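Local coordinates for hypothetical protein PA2218 (Pseudomonas aeruginosa, PDB 2HDW) that is of uncharacterised specific function but has the alpha/beta hydrolase fold and probably acts as a hydrolase, at residues Val261-His264 with Asp265-Thr269; Ser343-Asp346 with Leu347-Arg350; Asn250-Lys253 with Gly254-Gln258. One frame throughout, in Å; residues are numbered along the deposited sequence.

Overall arrangement
The three contacts are local ones within a single alpha/beta hydrolase chain, and their chemistry changes with depth. Contact 1, on helix 258-267, and contact 2, at the short helix 346-349 that follows the last strand of the sheet, are both partly buried. Their tyrosines, with His344, pack against one another, and the contact centres lie about 11 Å apart. Contact 3 is a surface turn in the loop leading into helix 258-267. Its Leu252 and Asn250 touch contact 1, whereas contacts 2 and 3 stay about 7 Å apart at their nearest atoms. Aromatic packing marks the two partly buried contacts, which also carry capping or helix-end bonds, whereas the surface turn relies on a carboxylate gripping amides.

Contact 1: Val261-His264 with Asp265-Thr269; sequences VDYH and DYYMT
His264 and Met268 meet on successive turns at the C-terminal end of helix 258-267, and the imidazole shows how one side chain can collect several unlike contacts. Its CB sits close to the following peptide, and CG is anti to the backbone N (chi1 166°), which turns the ring towards the end of the helix. On the ring, His264 ND1 donates to Asp265 OD1 at 3.2 Å. The acceptor lies near the imidazole plane, although the carboxylate is turned 79° from it and is met on its anti side, somewhat out of its own plane. His264 CE1 comes 4.2 Å from Thr269 CG2. Along the other side of the ring, His264 CD2 and NE2 both lie 3.8 Å from Met268 CB, which sits over one face in a CH-pi contact. Leu252, from the loop before the helix, also touches this imidazole.

The backbone beneath follows the usual helical pattern: Asp265 N binds Val261 O, Tyr267 N binds Tyr263 O at 2.8 Å, and Met268 N binds His264 O at 2.7 Å. Met268 is already leaving helical angles. Beyond it, Thr269 OG1 turns back to donate to Asp265 O over 2.6 Å, adding a side-chain bond where the helix ends.

Tyr263 and Tyr267 lie side by side on another flank, with Tyr263 CD1 3.8 Å from Tyr267 CE2, while Tyr266 places CD2 over the centre of the Tyr267 ring. The hydroxyl of Tyr263 is hydrogen-bonded to Tyr204.

The helix therefore has an aromatic flank directed into the protein and a polar flank where imidazole and carboxylate meet. The ND1 bond, with Met268 CB over one face, helps to fix the rotation of the His264 ring, and the neighbouring carboxylate would be expected to favour a protonated imidazole.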
loop_
_atom_site.group_PDB
_atom_site.type_symbol
_atom_site.label_atom_id
_atom_site.label_comp_id
_atom_site.label_asym_id
_atom_site.label_seq_id
_atom_site.Cartn_x
_atom_site.Cartn_y
_atom_site.Cartn_z
ATOM N N VAL A 261 14.845 -8.652 -10.129
ATOM C CA VAL A 261 15.792 -9.342 -9.263
ATOM C C VAL A 261 15.714 -8.683 -7.888
ATOM O O VAL A 261 15.787 -9.354 -6.854
ATOM C CB VAL A 261 17.227 -9.214 -9.792
ATOM C CG1 VAL A 261 18.198 -9.865 -8.813
ATOM C CG2 VAL A 261 17.330 -9.874 -11.172
ATOM N N ASP A 262 15.568 -7.360 -7.887
ATOM C CA ASP A 262 15.458 -6.608 -6.643
ATOM C C ASP A 262 14.233 -7.071 -5.859
ATOM O O ASP A 262 14.313 -7.290 -4.650
ATOM C CB ASP A 262 15.321 -5.108 -6.918
ATOM C CG ASP A 262 16.612 -4.479 -7.411
ATOM O OD1 ASP A 262 17.673 -5.140 -7.353
ATOM O OD2 ASP A 262 16.560 -3.312 -7.851
ATOM N N TYR A 263 13.099 -7.200 -6.548
ATOM C CA TYR A 263 11.867 -7.636 -5.897
ATOM C C TYR A 263 12.054 -9.007 -5.261
ATOM O O TYR A 263 11.618 -9.248 -4.137
ATOM C CB TYR A 263 10.710 -7.704 -6.897
ATOM C CG TYR A 263 9.995 -6.391 -7.136
ATOM C CD1 TYR A 263 9.627 -5.568 -6.071
ATOM C CD2 TYR A 263 9.623 -6.003 -8.422
ATOM C CE1 TYR A 263 8.898 -4.390 -6.283
ATOM C CE2 TYR A 263 8.892 -4.829 -8.646
ATOM C CZ TYR A 263 8.534 -4.030 -7.572
ATOM O OH TYR A 263 7.801 -2.883 -7.788
ATOM N N HIS A 264 12.695 -9.911 -5.995
ATOM C CA HIS A 264 12.951 -11.249 -5.480
ATOM C C HIS A 264 13.825 -11.180 -4.231
ATOM O O HIS A 264 13.541 -11.830 -3.228
ATOM C CB HIS A 264 13.660 -12.110 -6.531
ATOM C CG HIS A 264 14.244 -13.371 -5.973
ATOM N ND1 HIS A 264 15.395 -13.384 -5.214
ATOM C CD2 HIS A 264 13.809 -14.651 -6.017
ATOM C CE1 HIS A 264 15.643 -14.618 -4.813
ATOM N NE2 HIS A 264 14.696 -15.407 -5.288
ATOM N N ASP A 265 14.890 -10.389 -4.295
ATOM C CA ASP A 265 15.797 -10.273 -3.159
ATOM C C ASP A 265 15.113 -9.750 -1.910
ATOM O O ASP A 265 15.579 -9.978 -0.797
ATOM C CB ASP A 265 16.983 -9.385 -3.517
ATOM C CG ASP A 265 17.893 -10.030 -4.542
ATOM O OD1 ASP A 265 17.767 -11.254 -4.760
ATOM O OD2 ASP A 265 18.732 -9.321 -5.123
ATOM N N TYR A 266 14.003 -9.046 -2.088
ATOM C CA TYR A 266 13.277 -8.530 -0.937
ATOM C C TYR A 266 12.207 -9.521 -0.480
ATOM O O TYR A 266 12.195 -9.967 0.672
ATOM C CB TYR A 266 12.603 -7.199 -1.274
ATOM C CG TYR A 266 11.753 -6.678 -0.136
ATOM C CD1 TYR A 266 12.339 -6.108 0.996
ATOM C CD2 TYR A 266 10.366 -6.817 -0.159
ATOM C CE1 TYR A 266 11.564 -5.694 2.081
ATOM C CE2 TYR A 266 9.582 -6.413 0.920
ATOM C CZ TYR A 266 10.187 -5.855 2.034
ATOM O OH TYR A 266 9.412 -5.468 3.102
ATOM N N TYR A 267 11.314 -9.863 -1.405
ATOM C CA TYR A 267 10.194 -10.756 -1.125
ATOM C C TYR A 267 10.505 -12.239 -0.963
ATOM O O TYR A 267 9.734 -12.965 -0.336
ATOM C CB TYR A 267 9.128 -10.604 -2.218
ATOM C CG TYR A 267 8.354 -9.303 -2.183
ATOM C CD1 TYR A 267 7.487 -9.011 -1.129
ATOM C CD2 TYR A 267 8.475 -8.370 -3.218
ATOM C CE1 TYR A 267 6.753 -7.818 -1.104
ATOM C CE2 TYR A 267 7.749 -7.175 -3.202
ATOM C CZ TYR A 267 6.891 -6.907 -2.143
ATOM O OH TYR A 267 6.180 -5.722 -2.119
ATOM N N MET A 268 11.619 -12.703 -1.513
ATOM C CA MET A 268 11.919 -14.127 -1.421
ATOM C C MET A 268 13.224 -14.514 -0.726
ATOM O O MET A 268 13.832 -15.536 -1.041
ATOM C CB MET A 268 11.840 -14.751 -2.816
ATOM C CG MET A 268 10.406 -14.797 -3.373
ATOM S SD MET A 268 9.323 -15.893 -2.438
ATOM C CE MET A 268 9.496 -17.417 -3.438
ATOM N N THR A 269 13.654 -13.678 0.211
ATOM C CA THR A 269 14.840 -13.955 1.005
ATOM C C THR A 269 14.455 -13.490 2.399
ATOM O O THR A 269 13.406 -12.869 2.583
ATOM C CB THR A 269 16.082 -13.150 0.562
ATOM O OG1 THR A 269 15.943 -11.786 0.979
ATOM C CG2 THR A 269 16.263 -13.215 -0.948
#

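Contact 2: Ser343-Asp346 with Leu347-Arg350; sequences SHVD and LYDR
Val345 and Tyr348 meet across the first turn of helix 346-349, a short helix introduced by a capping box just after the last strand of the alpha/beta hydrolase sheet. Tyr348 N binds Val345 O at 2.9 Å, and the tyrosine CG lies anti to the carbonyl carbon (chi1 -90°), which lays the ring back across the turn with one face over Val345 CA. Val345 CG1 reaches Tyr348 CD2 at 4.0 Å. The phenol end extends to the edge of the His344 imidazole; the two ring planes stand 72° apart, an oblique meeting.

The cap helps to position this first shell. Ser343 OG accepts from Asp346 N at 3.2 Å, and Asp346 OD2 accepts in return from Ser343 N at 2.8 Å, a nearly straight bond (173°). These reciprocal bonds hold the turn that carries His344 and Val345, while Leu347 N bonded to His344 O continues it into the helix.

Farther out, Val345 and Tyr348 pack on helix 258-267, and the Tyr266 ring meets Tyr348 edge-to-face. His344 touches Cys179 in the turn after strand 173-178. Histidine after the last strand and a nucleophile in that turn are the usual catalytic positions of this fold, so the pair is consistent with an active site here, though no catalytic role is established.

Asp346 OD2 also makes a salt bridge with Arg353. Arg350 N binds Asp346 O at 3.1 Å, holding these residues together. Their side chains meet less closely: Asp346 OD1 lies 3.7 Å from Arg350 CG and 4.3 Å from Arg350 NE, too far for a salt bridge.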
loop_
_atom_site.group_PDB
_atom_site.type_symbol
_atom_site.label_atom_id
_atom_site.label_comp_id
_atom_site.label_asym_id
_atom_site.label_seq_id
_atom_site.Cartn_x
_atom_site.Cartn_y
_atom_site.Cartn_z
ATOM N N SER A 343 16.989 2.996 -5.611
ATOM C CA SER A 343 16.226 2.117 -6.489
ATOM C C SER A 343 14.807 2.073 -5.939
ATOM O O SER A 343 14.478 2.809 -5.010
ATOM C CB SER A 343 16.801 0.706 -6.464
ATOM O OG SER A 343 16.550 0.101 -5.206
ATOM N N HIS A 344 13.982 1.192 -6.497
ATOM C CA HIS A 344 12.606 1.053 -6.038
ATOM C C HIS A 344 12.568 0.383 -4.667
ATOM O O HIS A 344 12.047 0.949 -3.697
ATOM C CB HIS A 344 11.790 0.231 -7.042
ATOM C CG HIS A 344 10.351 0.065 -6.656
ATOM N ND1 HIS A 344 9.932 -0.851 -5.716
ATOM C CD2 HIS A 344 9.243 0.742 -7.038
ATOM C CE1 HIS A 344 8.629 -0.731 -5.536
ATOM N NE2 HIS A 344 8.188 0.230 -6.324
ATOM N N VAL A 345 13.127 -0.824 -4.578
ATOM C CA VAL A 345 13.129 -1.554 -3.317
ATOM C C VAL A 345 13.911 -0.841 -2.212
ATOM O O VAL A 345 13.722 -1.131 -1.036
ATOM C CB VAL A 345 13.665 -2.997 -3.506
ATOM C CG1 VAL A 345 13.747 -3.705 -2.174
ATOM C CG2 VAL A 345 12.728 -3.774 -4.436
ATOM N N ASP A 346 14.774 0.102 -2.576
ATOM C CA ASP A 346 15.525 0.839 -1.557
ATOM C C ASP A 346 14.586 1.544 -0.585
ATOM O O ASP A 346 14.878 1.642 0.610
ATOM C CB ASP A 346 16.426 1.909 -2.179
ATOM C CG ASP A 346 17.766 1.368 -2.621
ATOM O OD1 ASP A 346 18.186 0.295 -2.132
ATOM O OD2 ASP A 346 18.406 2.038 -3.454
ATOM N N LEU A 347 13.469 2.055 -1.096
ATOM C CA LEU A 347 12.519 2.772 -0.246
ATOM C C LEU A 347 11.547 1.856 0.486
ATOM O O LEU A 347 10.559 2.312 1.056
ATOM C CB LEU A 347 11.751 3.827 -1.063
ATOM C CG LEU A 347 12.401 5.222 -1.155
ATOM C CD1 LEU A 347 13.825 5.107 -1.682
ATOM C CD2 LEU A 347 11.574 6.127 -2.059
ATOM N N TYR A 348 11.835 0.559 0.465
ATOM C CA TYR A 348 11.012 -0.427 1.159
ATOM C C TYR A 348 11.508 -0.561 2.599
ATOM O O TYR A 348 10.727 -0.498 3.554
ATOM C CB TYR A 348 11.134 -1.803 0.484
ATOM C CG TYR A 348 10.136 -2.105 -0.619
ATOM C CD1 TYR A 348 9.463 -1.083 -1.291
ATOM C CD2 TYR A 348 9.895 -3.424 -1.016
ATOM C CE1 TYR A 348 8.570 -1.366 -2.332
ATOM C CE2 TYR A 348 9.013 -3.718 -2.056
ATOM C CZ TYR A 348 8.354 -2.682 -2.709
ATOM O OH TYR A 348 7.489 -2.967 -3.742
ATOM N N ASP A 349 12.820 -0.732 2.751
ATOM C CA ASP A 349 13.398 -0.941 4.075
ATOM C C ASP A 349 14.747 -0.286 4.370
ATOM O O ASP A 349 15.283 -0.479 5.461
ATOM C CB ASP A 349 13.529 -2.447 4.322
ATOM C CG ASP A 349 14.464 -3.121 3.324
ATOM O OD1 ASP A 349 14.805 -2.482 2.308
ATOM O OD2 ASP A 349 14.861 -4.287 3.548
ATOM N N ARG A 350 15.308 0.465 3.428
ATOM C CA ARG A 350 16.603 1.097 3.675
ATOM C C ARG A 350 16.457 2.405 4.447
ATOM O O ARG A 350 16.019 3.420 3.901
ATOM C CB ARG A 350 17.345 1.361 2.362
ATOM C CG ARG A 350 17.683 0.122 1.542
ATOM C CD ARG A 350 18.513 -0.891 2.324
ATOM N NE ARG A 350 19.122 -1.883 1.439
ATOM C CZ ARG A 350 19.420 -3.127 1.800
ATOM N NH1 ARG A 350 19.164 -3.540 3.034
ATOM N NH2 ARG A 350 19.968 -3.960 0.927
#

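Contact 3: Asn250-Lys253 with Gly254-Gln258; sequences NELK and GGEAQ
Glu256 and Lys253 are joined by a hydrogen bond from backbone to side chain, a compact example of a carboxylate organising a surface turn. The polar interactions come first. Lys253 N donates to Glu256 OE2 at 2.6 Å, almost straight at 172° and using the syn lone pair. The next amide goes to the other oxygen: Gly254 N donates to Glu256 OE1 at 2.7 Å, again on the syn side but somewhat out of the carboxylate plane, a short bond yet a bent one (134°). Two consecutive N-H groups are thus taken up by the two oxygens of one group, a pairing that holds the carboxylate against rotation. The side chain comes back to them because CG is anti to the carbonyl carbon and the chain bends sharply at chi2 (96°).

Van der Waals contacts flank this grip. Leu252 CD2 lies 3.8 Å from Glu256 CD, so the leucine branch crosses the end of the glutamate at a slant. Leu252 CA approaches Glu256 OE2 at 3.3 Å, and Lys253 CB comes 3.7 Å from Glu256 OE2. The rest of the extended lysine chain leads away, leaving Lys253 NZ 6.7 Å from Glu256 OE2. Charge attraction can therefore contribute only at a distance, and it is the backbone amide of Lys253 that does the binding.

Backbone shape completes the turn. Gly254 and Gly255 both have positive phi, bringing the chain round so that Glu256 faces the residues it has just passed.

A short step later, Ala257 occupies the N-cap position of helix 258-267. The turn belongs to the helical insertion between strands 197-201 and 309-314 of the sheet, a position where alpha/beta hydrolases commonly carry a cap or lid.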
loop_
_atom_site.group_PDB
_atom_site.type_symbol
_atom_site.label_atom_id
_atom_site.label_comp_id
_atom_site.label_asym_id
_atom_site.label_seq_id
_atom_site.Cartn_x
_atom_site.Cartn_y
_atom_site.Cartn_z
ATOM N N ASN A 250 7.414 -13.535 -8.016
ATOM C CA ASN A 250 8.825 -13.280 -7.752
ATOM C C ASN A 250 9.770 -14.476 -7.722
ATOM O O ASN A 250 10.656 -14.565 -6.869
ATOM C CB ASN A 250 8.963 -12.469 -6.463
ATOM C CG ASN A 250 8.399 -11.067 -6.606
ATOM O OD1 ASN A 250 7.523 -10.649 -5.846
ATOM N ND2 ASN A 250 8.895 -10.333 -7.597
ATOM N N GLU A 251 9.582 -15.397 -8.659
ATOM C CA GLU A 251 10.459 -16.554 -8.764
ATOM C C GLU A 251 11.303 -16.275 -10.002
ATOM O O GLU A 251 10.767 -16.035 -11.083
ATOM C CB GLU A 251 9.649 -17.842 -8.932
ATOM C CG GLU A 251 8.653 -18.070 -7.801
ATOM C CD GLU A 251 8.411 -19.541 -7.501
ATOM O OE1 GLU A 251 8.113 -20.311 -8.445
ATOM O OE2 GLU A 251 8.514 -19.920 -6.310
ATOM N N LEU A 252 12.622 -16.284 -9.842
ATOM C CA LEU A 252 13.509 -15.989 -10.957
ATOM C C LEU A 252 13.824 -17.202 -11.832
ATOM O O LEU A 252 14.123 -18.283 -11.335
ATOM C CB LEU A 252 14.799 -15.363 -10.426
ATOM C CG LEU A 252 14.581 -14.099 -9.581
ATOM C CD1 LEU A 252 15.903 -13.649 -8.989
ATOM C CD2 LEU A 252 13.974 -12.995 -10.441
ATOM N N LYS A 253 13.745 -17.003 -13.142
ATOM C CA LYS A 253 14.011 -18.064 -14.107
ATOM C C LYS A 253 15.279 -17.731 -14.881
ATOM O O LYS A 253 15.838 -18.580 -15.579
ATOM C CB LYS A 253 12.829 -18.193 -15.070
ATOM C CG LYS A 253 11.505 -18.439 -14.362
ATOM C CD LYS A 253 10.335 -18.495 -15.327
ATOM C CE LYS A 253 9.025 -18.714 -14.576
ATOM N NZ LYS A 253 7.843 -18.759 -15.489
ATOM N N GLY A 254 15.730 -16.490 -14.733
ATOM C CA GLY A 254 16.922 -16.038 -15.422
ATOM C C GLY A 254 16.526 -15.088 -16.533
ATOM O O GLY A 254 15.497 -15.276 -17.177
ATOM N N GLY A 255 17.334 -14.057 -16.755
ATOM C CA GLY A 255 17.033 -13.108 -17.807
ATOM C C GLY A 255 16.114 -11.972 -17.397
ATOM O O GLY A 255 15.773 -11.124 -18.225
ATOM N N GLU A 256 15.715 -11.944 -16.128
ATOM C CA GLU A 256 14.832 -10.892 -15.631
ATOM C C GLU A 256 15.583 -9.586 -15.426
ATOM O O GLU A 256 16.762 -9.588 -15.071
ATOM C CB GLU A 256 14.176 -11.305 -14.306
ATOM C CG GLU A 256 13.151 -12.411 -14.439
ATOM C CD GLU A 256 13.718 -13.785 -14.152
ATOM O OE1 GLU A 256 14.961 -13.935 -14.142
ATOM O OE2 GLU A 256 12.913 -14.718 -13.946
ATOM N N ALA A 257 14.890 -8.475 -15.650
ATOM C CA ALA A 257 15.489 -7.159 -15.470
ATOM C C ALA A 257 15.873 -7.000 -14.007
ATOM O O ALA A 257 15.312 -7.667 -13.137
ATOM C CB ALA A 257 14.501 -6.076 -15.875
ATOM N N GLN A 258 16.819 -6.108 -13.736
ATOM C CA GLN A 258 17.287 -5.878 -12.377
ATOM C C GLN A 258 16.190 -5.554 -11.365
ATOM O O GLN A 258 16.234 -6.039 -10.231
ATOM C CB GLN A 258 18.332 -4.758 -12.357
ATOM C CG GLN A 258 19.004 -4.572 -11.002
ATOM C CD GLN A 258 19.790 -5.805 -10.556
ATOM O OE1 GLN A 258 20.657 -6.298 -11.279
ATOM N NE2 GLN A 258 19.493 -6.299 -9.357
#